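Long-range contacts in kappa-carrageenase (Pseudoalteromonas carrageenovora, PDB 1DYP), which cleaves kappa-carrageenan internally at its beta-1,4 linkages between galactose 4-sulfate and 3,6-anhydrogalactose, using this family 16 glycoside hydrolase catalytic domain: residues R66-G71 with C242-P247; P111-A116 with Q231-P236; Y120-R125 with W221-N226; D132-E137 with I159-G164. The protein carries 1 engineered substitution. All coordinates share one frame; numbering follows the deposited sequence.

Contact 1 (R66-G71 with C242-P247); sequences RTFWDG and CNQFYP
Phe68 to Asp70 meet Gln244 and Tyr246 where strand pieces 66-70 and 244-247 pass at 121°, their axes 8.8 Å apart at closest, so side chains rather than paired backbones bridge the gap. Gln244 spans it with an extended chain. Its NE2 donates to Trp69 O (2.9 Å) in the plane of that carbonyl, while its OE1 accepts Gly71 N (2.8 Å), which comes from above the amide carbonyl plane. One amide thus grips two backbone groups, which fixes its rotation; a weak bond from NE2 to Phe245 O adds to this. Gly71 has no side chain for good reason: a CB would collide with Gln244 OE1. With an alanine in place of Gln244, Trp69 O and Gly71 N would probably lose these mates and a gap would open beside the Phe68 ring. Phe68 turns its edge to the face of Tyr246 in an offset edge-to-face pair, centroids 5.6 Å apart and planes at 76°. At the phenol end, Tyr246 OH donates to Asp70 OD1 (2.5 Å), met on the anti side of the carboxylate. Asn73 and Gln75 hold Asp70 OD2, Cys72 N binds Tyr246 OH, and the Cys72-Cys242 disulfide closes the same corner. The phenol-carboxylate bond is short, with Asp70 and Tyr246 both buried, and the negative charge of Asp70 probably strengthens it; these bonds tie the end of strand 54-70 to the 242-247 segment.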
loop_
_atom_site.group_PDB
_atom_site.type_symbol
_atom_site.label_atom_id
_atom_site.label_comp_id
_atom_site.label_asym_id
_atom_site.label_seq_id
_atom_site.Cartn_x
_atom_site.Cartn_y
_atom_site.Cartn_z
ATOM N N ARG A 66 -14.073 -14.325 10.427
ATOM C CA ARG A 66 -13.062 -13.864 11.362
ATOM C C ARG A 66 -13.673 -12.741 12.169
ATOM O O ARG A 66 -14.717 -12.201 11.800
ATOM C CB ARG A 66 -11.804 -13.358 10.641
ATOM C CG ARG A 66 -11.971 -12.090 9.802
ATOM C CD ARG A 66 -10.593 -11.474 9.555
ATOM N NE ARG A 66 -10.570 -10.406 8.555
ATOM C CZ ARG A 66 -10.995 -9.160 8.752
ATOM N NH1 ARG A 66 -11.496 -8.794 9.926
ATOM N NH2 ARG A 66 -10.889 -8.267 7.776
ATOM N N THR A 67 -13.046 -12.404 13.290
ATOM C CA THR A 67 -13.557 -11.308 14.089
ATOM C C THR A 67 -13.410 -10.080 13.200
ATOM O O THR A 67 -12.393 -9.900 12.528
ATOM C CB THR A 67 -12.765 -11.138 15.395
ATOM O OG1 THR A 67 -13.102 -12.206 16.288
ATOM C CG2 THR A 67 -13.112 -9.826 16.061
ATOM N N PHE A 68 -14.443 -9.248 13.192
ATOM C CA PHE A 68 -14.472 -8.062 12.351
ATOM C C PHE A 68 -14.825 -6.824 13.162
ATOM O O PHE A 68 -15.760 -6.848 13.961
ATOM C CB PHE A 68 -15.515 -8.288 11.258
ATOM C CG PHE A 68 -15.739 -7.114 10.351
ATOM C CD1 PHE A 68 -14.844 -6.829 9.326
ATOM C CD2 PHE A 68 -16.875 -6.323 10.491
ATOM C CE1 PHE A 68 -15.080 -5.775 8.445
ATOM C CE2 PHE A 68 -17.120 -5.264 9.613
ATOM C CZ PHE A 68 -16.217 -4.994 8.587
ATOM N N TRP A 69 -14.069 -5.750 12.966
ATOM C CA TRP A 69 -14.353 -4.509 13.671
ATOM C C TRP A 69 -15.401 -3.730 12.887
ATOM O O TRP A 69 -15.165 -3.313 11.752
ATOM C CB TRP A 69 -13.093 -3.658 13.825
ATOM C CG TRP A 69 -13.371 -2.284 14.380
ATOM C CD1 TRP A 69 -13.186 -1.093 13.744
ATOM C CD2 TRP A 69 -13.889 -1.969 15.680
ATOM N NE1 TRP A 69 -13.553 -0.053 14.565
ATOM C CE2 TRP A 69 -13.988 -0.563 15.760
ATOM C CE3 TRP A 69 -14.278 -2.737 16.785
ATOM C CZ2 TRP A 69 -14.460 0.093 16.904
ATOM C CZ3 TRP A 69 -14.747 -2.086 17.923
ATOM C CH2 TRP A 69 -14.833 -0.682 17.971
ATOM N N ASP A 70 -16.562 -3.560 13.505
ATOM C CA ASP A 70 -17.678 -2.826 12.924
ATOM C C ASP A 70 -17.597 -1.410 13.492
ATOM O O ASP A 70 -18.275 -1.071 14.467
ATOM C CB ASP A 70 -18.982 -3.521 13.328
ATOM C CG ASP A 70 -20.222 -2.794 12.851
ATOM O OD1 ASP A 70 -20.109 -1.792 12.113
ATOM O OD2 ASP A 70 -21.322 -3.248 13.226
ATOM N N GLY A 71 -16.742 -0.599 12.877
ATOM C CA GLY A 71 -16.537 0.770 13.316
ATOM C C GLY A 71 -17.785 1.618 13.426
ATOM O O GLY A 71 -17.924 2.406 14.359
ATOM N N CYS A 242 -17.760 5.048 7.799
ATOM C CA CYS A 242 -17.151 5.110 9.124
ATOM C C CYS A 242 -15.661 4.785 9.059
ATOM O O CYS A 242 -15.126 4.054 9.894
ATOM C CB CYS A 242 -17.878 4.161 10.087
ATOM S SG CYS A 242 -19.691 4.266 9.910
ATOM N N ASN A 243 -15.014 5.335 8.036
ATOM C CA ASN A 243 -13.580 5.185 7.810
ATOM C C ASN A 243 -13.052 3.764 7.648
ATOM O O ASN A 243 -11.922 3.464 8.044
ATOM C CB ASN A 243 -12.819 5.904 8.926
ATOM C CG ASN A 243 -13.111 7.393 8.955
ATOM O OD1 ASN A 243 -12.994 8.075 7.936
ATOM N ND2 ASN A 243 -13.493 7.903 10.119
ATOM N N GLN A 244 -13.859 2.896 7.049
ATOM C CA GLN A 244 -13.442 1.515 6.832
ATOM C C GLN A 244 -14.294 0.854 5.763
ATOM O O GLN A 244 -15.346 1.369 5.383
ATOM C CB GLN A 244 -13.581 0.709 8.121
ATOM C CG GLN A 244 -15.036 0.434 8.479
ATOM C CD GLN A 244 -15.193 -0.540 9.622
ATOM O OE1 GLN A 244 -14.969 -0.198 10.779
ATOM N NE2 GLN A 244 -15.577 -1.774 9.300
ATOM N N PHE A 245 -13.835 -0.298 5.288
ATOM C CA PHE A 245 -14.570 -1.048 4.285
ATOM C C PHE A 245 -15.540 -2.011 4.943
ATOM O O PHE A 245 -15.339 -2.453 6.077
ATOM C CB PHE A 245 -13.622 -1.871 3.405
ATOM C CG PHE A 245 -12.875 -1.065 2.384
ATOM C CD1 PHE A 245 -13.550 -0.429 1.349
ATOM C CD2 PHE A 245 -11.489 -0.959 2.449
ATOM C CE1 PHE A 245 -12.856 0.301 0.386
ATOM C CE2 PHE A 245 -10.783 -0.229 1.493
ATOM C CZ PHE A 245 -11.469 0.402 0.460
ATOM N N TYR A 246 -16.598 -2.317 4.206
ATOM C CA TYR A 246 -17.614 -3.271 4.611
ATOM C C TYR A 246 -17.869 -4.068 3.342
ATOM O O TYR A 246 -17.666 -3.567 2.237
ATOM C CB TYR A 246 -18.904 -2.576 5.046
ATOM C CG TYR A 246 -18.868 -2.041 6.459
ATOM C CD1 TYR A 246 -18.262 -0.824 6.748
ATOM C CD2 TYR A 246 -19.428 -2.770 7.509
ATOM C CE1 TYR A 246 -18.213 -0.339 8.053
ATOM C CE2 TYR A 246 -19.384 -2.297 8.818
ATOM C CZ TYR A 246 -18.776 -1.081 9.081
ATOM O OH TYR A 246 -18.738 -0.602 10.370
ATOM N N PRO A 247 -18.288 -5.330 3.475
ATOM C CA PRO A 247 -18.539 -6.102 2.259
ATOM C C PRO A 247 -19.826 -5.646 1.581
ATOM O O PRO A 247 -20.738 -5.147 2.242
ATOM C CB PRO A 247 -18.630 -7.537 2.775
ATOM C CG PRO A 247 -19.177 -7.365 4.158
ATOM C CD PRO A 247 -18.441 -6.161 4.683
#

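Contact 2 (P111-A116 with Q231-P236); sequences PGVSPA and QGLRAP
Arg234 folds back over Ser114: CG lies opposite the carbonyl carbon (chi1 -63°) and the chain then bends at chi2 (-68°), laying one guanidinium face on Ser114 CB. The bend also brings Arg234 NH1 to Leu233 O (2.9 Å), within the guanidinium plane. A CB on Gly232 would strike NH1, so the glycine makes room for the folded arginine. On the face carrying Val113 and Pro115, Gln231 runs extended past Val113, its CG 3.9 Å from Val113 CB, and sets OE1 3.5 Å from Pro115 CG while NE2 bonds Thr59. The backbones pair antiparallel: Ser114 N to Gly232 O (2.8 Å) and Gly232 N to Ser114 O (3.1 Å) make the hydrogen-bonded pair, and Arg234 N adds a bond to Gly112 O (2.9 Å). Beyond, Pro111 and Pro236, each after a cis peptide bond, touch at CG and CD. Arg234, important for substrate recognition, is held at NE by Gln145 and makes a long, weak ion pair with the proton donor Glu142. Strand 113-120 pairs with 225-233 on one edge and with 141-142, which carries Glu142, on the other; Ser114 OG bonds Leu143 O just beyond. Strand 258-270 packs against Val113, Pro115 and Gln231.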
loop_
_atom_site.group_PDB
_atom_site.type_symbol
_atom_site.label_atom_id
_atom_site.label_comp_id
_atom_site.label_asym_id
_atom_site.label_seq_id
_atom_site.Cartn_x
_atom_site.Cartn_y
_atom_site.Cartn_z
ATOM N N PRO A 111 -13.414 -3.492 -12.459
ATOM C CA PRO A 111 -13.039 -3.124 -11.090
ATOM C C PRO A 111 -13.171 -4.283 -10.110
ATOM O O PRO A 111 -13.778 -5.311 -10.424
ATOM C CB PRO A 111 -14.011 -1.997 -10.768
ATOM C CG PRO A 111 -15.263 -2.464 -11.460
ATOM C CD PRO A 111 -14.746 -2.959 -12.798
ATOM N N GLY A 112 -12.596 -4.110 -8.924
ATOM C CA GLY A 112 -12.694 -5.146 -7.912
ATOM C C GLY A 112 -11.504 -5.265 -6.980
ATOM O O GLY A 112 -11.668 -5.650 -5.823
ATOM N N VAL A 113 -10.308 -4.952 -7.472
ATOM C CA VAL A 113 -9.108 -5.046 -6.641
ATOM C C VAL A 113 -8.156 -3.885 -6.860
ATOM O O VAL A 113 -8.163 -3.242 -7.914
ATOM C CB VAL A 113 -8.318 -6.353 -6.901
ATOM C CG1 VAL A 113 -9.196 -7.559 -6.589
ATOM C CG2 VAL A 113 -7.824 -6.397 -8.340
ATOM N N SER A 114 -7.321 -3.635 -5.857
ATOM C CA SER A 114 -6.358 -2.554 -5.921
ATOM C C SER A 114 -4.948 -2.943 -5.497
ATOM O O SER A 114 -4.665 -3.098 -4.302
ATOM C CB SER A 114 -6.823 -1.377 -5.062
ATOM O OG SER A 114 -5.854 -0.338 -5.061
ATOM N N PRO A 115 -4.052 -3.134 -6.477
ATOM C CA PRO A 115 -2.663 -3.488 -6.181
ATOM C C PRO A 115 -2.102 -2.264 -5.465
ATOM O O PRO A 115 -2.392 -1.127 -5.855
ATOM C CB PRO A 115 -2.045 -3.662 -7.565
ATOM C CG PRO A 115 -3.192 -4.150 -8.387
ATOM C CD PRO A 115 -4.340 -3.285 -7.914
ATOM N N ALA A 116 -1.307 -2.484 -4.428
ATOM C CA ALA A 116 -0.760 -1.368 -3.680
ATOM C C ALA A 116 0.681 -1.583 -3.252
ATOM O O ALA A 116 1.090 -2.694 -2.915
ATOM C CB ALA A 116 -1.622 -1.103 -2.442
ATOM N N GLN A 231 -2.619 -6.490 -2.125
ATOM C CA GLN A 231 -3.733 -6.254 -3.026
ATOM C C GLN A 231 -5.014 -6.244 -2.208
ATOM O O GLN A 231 -5.346 -7.221 -1.538
ATOM C CB GLN A 231 -3.787 -7.330 -4.109
ATOM C CG GLN A 231 -4.885 -7.093 -5.126
ATOM C CD GLN A 231 -4.642 -7.833 -6.419
ATOM O OE1 GLN A 231 -3.870 -7.384 -7.269
ATOM N NE2 GLN A 231 -5.291 -8.981 -6.573
ATOM N N GLY A 232 -5.720 -5.121 -2.252
ATOM C CA GLY A 232 -6.952 -5.004 -1.496
ATOM C C GLY A 232 -8.192 -5.157 -2.350
ATOM O O GLY A 232 -8.126 -5.127 -3.576
ATOM N N LEU A 233 -9.330 -5.317 -1.687
ATOM C CA LEU A 233 -10.612 -5.473 -2.361
ATOM C C LEU A 233 -11.261 -4.097 -2.510
ATOM O O LEU A 233 -11.073 -3.215 -1.663
ATOM C CB LEU A 233 -11.513 -6.397 -1.536
ATOM C CG LEU A 233 -12.700 -7.060 -2.233
ATOM C CD1 LEU A 233 -12.211 -8.058 -3.288
ATOM C CD2 LEU A 233 -13.550 -7.769 -1.183
ATOM N N ARG A 234 -12.029 -3.918 -3.582
ATOM C CA ARG A 234 -12.695 -2.648 -3.851
ATOM C C ARG A 234 -14.067 -2.871 -4.474
ATOM O O ARG A 234 -14.484 -4.010 -4.694
ATOM C CB ARG A 234 -11.846 -1.802 -4.810
ATOM C CG ARG A 234 -10.479 -1.401 -4.269
ATOM C CD ARG A 234 -10.606 -0.410 -3.118
ATOM N NE ARG A 234 -9.317 0.160 -2.719
ATOM C CZ ARG A 234 -8.495 -0.380 -1.826
ATOM N NH1 ARG A 234 -8.816 -1.517 -1.223
ATOM N NH2 ARG A 234 -7.354 0.230 -1.526
ATOM N N ALA A 235 -14.768 -1.776 -4.744
ATOM C CA ALA A 235 -16.075 -1.850 -5.379
ATOM C C ALA A 235 -15.856 -2.638 -6.669
ATOM O O ALA A 235 -14.824 -2.492 -7.323
ATOM C CB ALA A 235 -16.582 -0.443 -5.690
ATOM N N PRO A 236 -16.846 -3.432 -7.094
ATOM C CA PRO A 236 -18.177 -3.669 -6.526
ATOM C C PRO A 236 -18.304 -4.646 -5.356
ATOM O O PRO A 236 -19.412 -5.082 -5.046
ATOM C CB PRO A 236 -18.959 -4.158 -7.732
ATOM C CG PRO A 236 -17.939 -5.033 -8.416
ATOM C CD PRO A 236 -16.673 -4.190 -8.350
#

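Contact 3 (Y120-R125 with W221-N226); sequences YSTIDR and WHRQMN
Tyr120 and Asn226 form an antiparallel hydrogen-bonded pair at one end of strands 113-120 and 225-233, in the curved beta-sandwich (jelly roll) of family 16; beyond it the chains part and a polar network led by Arg223 fills in. Asn226 N gives a bond to Tyr120 O (2.8 Å), and Tyr120 N returns a longer one to Asn226 O (3.2 Å). A water joins Tyr120 O to Asn226 OD1 and sits over one face of the Tyr120 ring, whose OH goes to Glu36 and Lys90. Where the chains diverge, Arg223 reaches across, its chain bent at chi3 (60°) to present one edge of the guanidinium. NE points in plane and nearly straight at Ser121 OG (3.1 Å). NH2 reaches Thr122 O (3.0 Å) from above the carbonyl plane, and Ser121 OG donates to the same oxygen from the opposite face. Ser121 OG also accepts Ser136 N, so this hydroxyl takes two bonds and gives one, which settles its rotation and ties in strand 133-139. Packing is close here, Ser121 CB lying 3.0 Å from Gln224 O. Another water accepts from Thr122 N and donates to Gln224 O. Asp124 and Arg223 carry opposite charges but do not touch; a single water links them, accepting from Arg223 NH1 (2.9 Å) and donating to Asp124 OD2 (2.7 Å).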
loop_
_atom_site.group_PDB
_atom_site.type_symbol
_atom_site.label_atom_id
_atom_site.label_comp_id
_atom_site.label_asym_id
_atom_site.label_seq_id
_atom_site.Cartn_x
_atom_site.Cartn_y
_atom_site.Cartn_z
ATOM N N TYR A 120 3.528 1.759 6.119
ATOM C CA TYR A 120 2.763 2.302 7.221
ATOM C C TYR A 120 3.385 1.948 8.550
ATOM O O TYR A 120 4.092 0.948 8.677
ATOM C CB TYR A 120 1.314 1.796 7.173
ATOM C CG TYR A 120 1.132 0.312 7.431
ATOM C CD1 TYR A 120 1.619 -0.643 6.536
ATOM C CD2 TYR A 120 0.430 -0.134 8.551
ATOM C CE1 TYR A 120 1.401 -2.005 6.748
ATOM C CE2 TYR A 120 0.209 -1.489 8.774
ATOM C CZ TYR A 120 0.693 -2.419 7.869
ATOM O OH TYR A 120 0.458 -3.763 8.084
ATOM N N SER A 121 3.106 2.786 9.536
ATOM C CA SER A 121 3.629 2.596 10.875
ATOM C C SER A 121 2.567 1.970 11.753
ATOM O O SER A 121 1.432 1.746 11.330
ATOM C CB SER A 121 4.011 3.945 11.481
ATOM O OG SER A 121 2.843 4.706 11.762
ATOM N N THR A 122 2.961 1.670 12.981
ATOM C CA THR A 122 2.037 1.139 13.959
ATOM C C THR A 122 1.329 2.402 14.434
ATOM O O THR A 122 1.787 3.513 14.154
ATOM C CB THR A 122 2.792 0.521 15.137
ATOM O OG1 THR A 122 3.838 1.413 15.540
ATOM C CG2 THR A 122 3.392 -0.818 14.745
ATOM N N ILE A 123 0.211 2.244 15.130
ATOM C CA ILE A 123 -0.511 3.399 15.639
ATOM C C ILE A 123 -0.156 3.522 17.114
ATOM O O ILE A 123 -0.375 2.590 17.888
ATOM C CB ILE A 123 -2.037 3.224 15.490
ATOM C CG1 ILE A 123 -2.396 3.077 14.008
ATOM C CG2 ILE A 123 -2.762 4.419 16.102
ATOM C CD1 ILE A 123 -3.870 2.838 13.750
ATOM N N ASP A 124 0.417 4.660 17.491
ATOM C CA ASP A 124 0.811 4.896 18.877
ATOM C C ASP A 124 -0.107 5.935 19.496
ATOM O O ASP A 124 0.093 7.141 19.323
ATOM C CB ASP A 124 2.257 5.388 18.945
ATOM C CG ASP A 124 2.772 5.479 20.365
ATOM O OD1 ASP A 124 1.953 5.413 21.304
ATOM O OD2 ASP A 124 3.996 5.621 20.539
ATOM N N ARG A 125 -1.106 5.463 20.230
ATOM C CA ARG A 125 -2.068 6.354 20.856
ATOM C C ARG A 125 -1.554 7.027 22.128
ATOM O O ARG A 125 -2.275 7.803 22.758
ATOM C CB ARG A 125 -3.368 5.584 21.116
ATOM C CG ARG A 125 -3.937 4.969 19.830
ATOM C CD ARG A 125 -5.243 4.211 20.048
ATOM N NE ARG A 125 -5.636 3.437 18.866
ATOM C CZ ARG A 125 -6.072 3.958 17.722
ATOM N NH1 ARG A 125 -6.185 5.272 17.579
ATOM N NH2 ARG A 125 -6.398 3.161 16.712
ATOM N N TRP A 221 4.902 12.414 8.032
ATOM C CA TRP A 221 5.391 11.099 7.645
ATOM C C TRP A 221 6.859 10.873 7.991
ATOM O O TRP A 221 7.692 10.608 7.123
ATOM C CB TRP A 221 5.107 10.900 6.150
ATOM C CG TRP A 221 3.631 11.008 5.889
ATOM C CD1 TRP A 221 2.699 10.023 6.056
ATOM C CD2 TRP A 221 2.894 12.207 5.603
ATOM N NE1 TRP A 221 1.431 10.534 5.909
ATOM C CE2 TRP A 221 1.522 11.872 5.631
ATOM C CE3 TRP A 221 3.262 13.533 5.332
ATOM C CZ2 TRP A 221 0.514 12.816 5.402
ATOM C CZ3 TRP A 221 2.258 14.472 5.102
ATOM C CH2 TRP A 221 0.900 14.107 5.140
ATOM N N HIS A 222 7.163 10.978 9.283
ATOM C CA HIS A 222 8.524 10.785 9.771
ATOM C C HIS A 222 8.633 9.556 10.671
ATOM O O HIS A 222 9.716 9.230 11.166
ATOM C CB HIS A 222 8.999 12.023 10.540
ATOM C CG HIS A 222 8.909 13.293 9.754
ATOM N ND1 HIS A 222 7.809 14.122 9.803
ATOM C CD2 HIS A 222 9.770 13.861 8.877
ATOM C CE1 HIS A 222 7.996 15.145 8.990
ATOM N NE2 HIS A 222 9.177 15.011 8.414
ATOM N N ARG A 223 7.511 8.878 10.888
ATOM C CA ARG A 223 7.503 7.682 11.719
ATOM C C ARG A 223 8.124 6.503 10.984
ATOM O O ARG A 223 8.304 6.540 9.766
ATOM C CB ARG A 223 6.072 7.321 12.130
ATOM C CG ARG A 223 5.472 8.244 13.175
ATOM C CD ARG A 223 4.028 7.881 13.469
ATOM N NE ARG A 223 3.882 6.521 13.987
ATOM C CZ ARG A 223 4.234 6.134 15.208
ATOM N NH1 ARG A 223 4.762 7.001 16.062
ATOM N NH2 ARG A 223 4.046 4.874 15.581
ATOM N N GLN A 224 8.458 5.462 11.743
ATOM C CA GLN A 224 9.034 4.246 11.188
ATOM C C GLN A 224 7.909 3.481 10.508
ATOM O O GLN A 224 6.893 3.173 11.135
ATOM C CB GLN A 224 9.637 3.402 12.310
ATOM C CG GLN A 224 10.908 3.977 12.903
ATOM C CD GLN A 224 12.042 3.982 11.906
ATOM O OE1 GLN A 224 12.316 2.968 11.260
ATOM N NE2 GLN A 224 12.711 5.120 11.770
HETATM N N MSE A 225 8.093 3.166 9.232
HETATM C CA MSE A 225 7.061 2.472 8.476
HETATM C C MSE A 225 7.555 1.191 7.818
HETATM O O MSE A 225 8.692 1.117 7.354
HETATM C CB MSE A 225 6.500 3.417 7.411
HETATM C CG MSE A 225 5.974 4.726 7.992
HETATM SE SE MSE A 225 5.556 6.078 6.666
HETATM C CE MSE A 225 7.330 6.802 6.452
ATOM N N ASN A 226 6.686 0.182 7.797
ATOM C CA ASN A 226 6.996 -1.104 7.177
ATOM C C ASN A 226 6.622 -1.040 5.707
ATOM O O ASN A 226 5.500 -0.672 5.366
ATOM C CB ASN A 226 6.211 -2.242 7.838
ATOM C CG ASN A 226 6.538 -2.399 9.304
ATOM O OD1 ASN A 226 6.071 -1.625 10.145
ATOM N ND2 ASN A 226 7.357 -3.397 9.622
HETATM O O HOH W 1 3.219 -1.280 10.339
HETATM O O HOH W 2 5.999 1.682 13.160
HETATM O O HOH W 3 5.590 5.495 18.406
#

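Contact 4 (D132-E137 with I159-G164); sequences DVQYSE and IVVKNG
Backbone bonds between Asp132-Tyr135 and Ile159-Val161 carry this antiparallel pairing. Val161 N meets Asp132 O (2.8 Å) in the carbonyl plane, Gln134 N binds Ile159 O (2.9 Å), and Ile159 N binds Tyr135 O (3.1 Å). Gln134 and Tyr135 therefore both face the single residue Ile159, and the register slips by one. Packing follows from this: the two branches of Ile159 divide between the two residues, CG2 lying against Gln134 CB, with OE1 also close, and CD1 against Tyr135 CB (3.9 Å). On the other face, Val133 and Val160 touch through their CG2 methyls (4.1 Å). A glycine replacing Ile159 would probably open a gap beside Gln134 and Tyr135, leaving both less firmly positioned. Among polar side chains, Gln134 NE2 bonds Leu127 O. With CG opposite its backbone N (chi1 175°), Tyr135 runs along its own strand and its OH donates to Glu137 OE1 (2.6 Å) from above the carboxylate plane; its ring also meets Trp168. That bond probably helps to position the nucleophile Glu137, whose other oxygen lies close to Asp139. Gln134 and Tyr135 opposite Ile159 form a classic beta bulge, leading into Glu137, where the Glu-x-Asp-x-x-Glu signature of family 16 begins.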
loop_
_atom_site.group_PDB
_atom_site.type_symbol
_atom_site.label_atom_id
_atom_site.label_comp_id
_atom_site.label_asym_id
_atom_site.label_seq_id
_atom_site.Cartn_x
_atom_site.Cartn_y
_atom_site.Cartn_z
ATOM N N ASP A 132 1.354 15.971 17.657
ATOM C CA ASP A 132 1.906 14.620 17.667
ATOM C C ASP A 132 1.291 13.793 16.546
ATOM O O ASP A 132 0.092 13.879 16.284
ATOM C CB ASP A 132 1.617 13.920 18.996
ATOM C CG ASP A 132 2.711 14.129 20.025
ATOM O OD1 ASP A 132 3.713 14.814 19.727
ATOM O OD2 ASP A 132 2.563 13.591 21.140
ATOM N N VAL A 133 2.123 12.990 15.893
ATOM C CA VAL A 133 1.666 12.121 14.818
ATOM C C VAL A 133 1.654 10.700 15.367
ATOM O O VAL A 133 2.696 10.160 15.742
ATOM C CB VAL A 133 2.603 12.197 13.598
ATOM C CG1 VAL A 133 2.186 11.171 12.557
ATOM C CG2 VAL A 133 2.561 13.603 13.003
ATOM N N GLN A 134 0.468 10.104 15.423
ATOM C CA GLN A 134 0.310 8.755 15.955
ATOM C C GLN A 134 0.422 7.680 14.887
ATOM O O GLN A 134 0.644 6.512 15.199
ATOM C CB GLN A 134 -1.054 8.603 16.630
ATOM C CG GLN A 134 -1.408 9.684 17.632
ATOM C CD GLN A 134 -2.661 9.347 18.421
ATOM O OE1 GLN A 134 -3.548 8.644 17.935
ATOM N NE2 GLN A 134 -2.746 9.859 19.645
ATOM N N TYR A 135 0.255 8.076 13.631
ATOM C CA TYR A 135 0.294 7.127 12.526
ATOM C C TYR A 135 0.740 7.801 11.237
ATOM O O TYR A 135 0.284 8.897 10.916
ATOM C CB TYR A 135 -1.103 6.527 12.333
ATOM C CG TYR A 135 -1.250 5.616 11.133
ATOM C CD1 TYR A 135 -0.657 4.354 11.117
ATOM C CD2 TYR A 135 -1.990 6.013 10.019
ATOM C CE1 TYR A 135 -0.798 3.507 10.019
ATOM C CE2 TYR A 135 -2.137 5.172 8.913
ATOM C CZ TYR A 135 -1.539 3.922 8.922
ATOM O OH TYR A 135 -1.677 3.080 7.842
ATOM N N SER A 136 1.632 7.138 10.507
ATOM C CA SER A 136 2.133 7.649 9.234
ATOM C C SER A 136 2.006 6.568 8.168
ATOM O O SER A 136 2.390 5.420 8.388
ATOM C CB SER A 136 3.606 8.051 9.343
ATOM O OG SER A 136 3.804 9.096 10.277
ATOM N N GLU A 137 1.474 6.944 7.011
ATOM C CA GLU A 137 1.315 6.010 5.905
ATOM C C GLU A 137 1.610 6.710 4.592
ATOM O O GLU A 137 1.020 7.746 4.288
ATOM C CB GLU A 137 -0.115 5.464 5.860
ATOM C CG GLU A 137 -0.380 4.502 4.701
ATOM C CD GLU A 137 -1.849 4.139 4.566
ATOM O OE1 GLU A 137 -2.554 4.132 5.596
ATOM O OE2 GLU A 137 -2.299 3.847 3.437
ATOM N N ILE A 159 -2.532 10.199 11.284
ATOM C CA ILE A 159 -3.311 10.593 12.444
ATOM C C ILE A 159 -2.432 11.614 13.149
ATOM O O ILE A 159 -1.299 11.310 13.529
ATOM C CB ILE A 159 -3.569 9.434 13.420
ATOM C CG1 ILE A 159 -4.484 8.393 12.776
ATOM C CG2 ILE A 159 -4.208 9.983 14.700
ATOM C CD1 ILE A 159 -4.706 7.165 13.640
ATOM N N VAL A 160 -2.942 12.828 13.306
ATOM C CA VAL A 160 -2.188 13.875 13.972
ATOM C C VAL A 160 -3.079 14.559 14.997
ATOM O O VAL A 160 -4.281 14.711 14.787
ATOM C CB VAL A 160 -1.650 14.920 12.957
ATOM C CG1 VAL A 160 -2.804 15.600 12.236
ATOM C CG2 VAL A 160 -0.782 15.946 13.669
ATOM N N VAL A 161 -2.488 14.955 16.116
ATOM C CA VAL A 161 -3.242 15.616 17.170
ATOM C C VAL A 161 -3.547 17.070 16.810
ATOM O O VAL A 161 -2.637 17.879 16.625
ATOM C CB VAL A 161 -2.469 15.573 18.508
ATOM C CG1 VAL A 161 -3.232 16.333 19.582
ATOM C CG2 VAL A 161 -2.258 14.129 18.934
ATOM N N LYS A 162 -4.834 17.380 16.700
ATOM C CA LYS A 162 -5.301 18.728 16.381
ATOM C C LYS A 162 -6.245 19.170 17.490
ATOM O O LYS A 162 -7.240 18.497 17.767
ATOM C CB LYS A 162 -6.065 18.744 15.056
ATOM C CG LYS A 162 -5.234 18.491 13.816
ATOM C CD LYS A 162 -6.128 18.607 12.590
ATOM C CE LYS A 162 -5.360 18.432 11.292
ATOM N NZ LYS A 162 -6.265 18.581 10.118
ATOM N N ASN A 163 -5.940 20.305 18.111
ATOM C CA ASN A 163 -6.759 20.819 19.200
ATOM C C ASN A 163 -6.913 19.747 20.270
ATOM O O ASN A 163 -8.002 19.539 20.812
ATOM C CB ASN A 163 -8.139 21.239 18.688
ATOM C CG ASN A 163 -8.067 22.368 17.685
ATOM O OD1 ASN A 163 -7.390 23.374 17.912
ATOM N ND2 ASN A 163 -8.771 22.214 16.571
ATOM N N GLY A 164 -5.811 19.057 20.554
ATOM C CA GLY A 164 -5.815 18.017 21.565
ATOM C C GLY A 164 -6.542 16.743 21.186
ATOM O O GLY A 164 -6.716 15.856 22.021
#

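How the contacts relate
Contacts 2 and 4 are mostly buried and rest on backbone strand pairing; contacts 1 and 3 are only partly buried and rely more on side chains, an amide and a phenol in contact 1, a guanidinium with waters in contact 3. Contacts 2 and 3 share strands 113-120 and 225-233 but lie on opposite sides of the chain's centre, about 24 Å apart between centres. Contact 3 abuts contact 4, with probable hydrogen bonds from Asp124 N to Gln134 O and Ser121 N to Ser136 O. Contact 1 touches contact 2 where Phe245 packs on Arg234. Arg234 in contact 2 and Glu137 in contact 4 bring both to the active site.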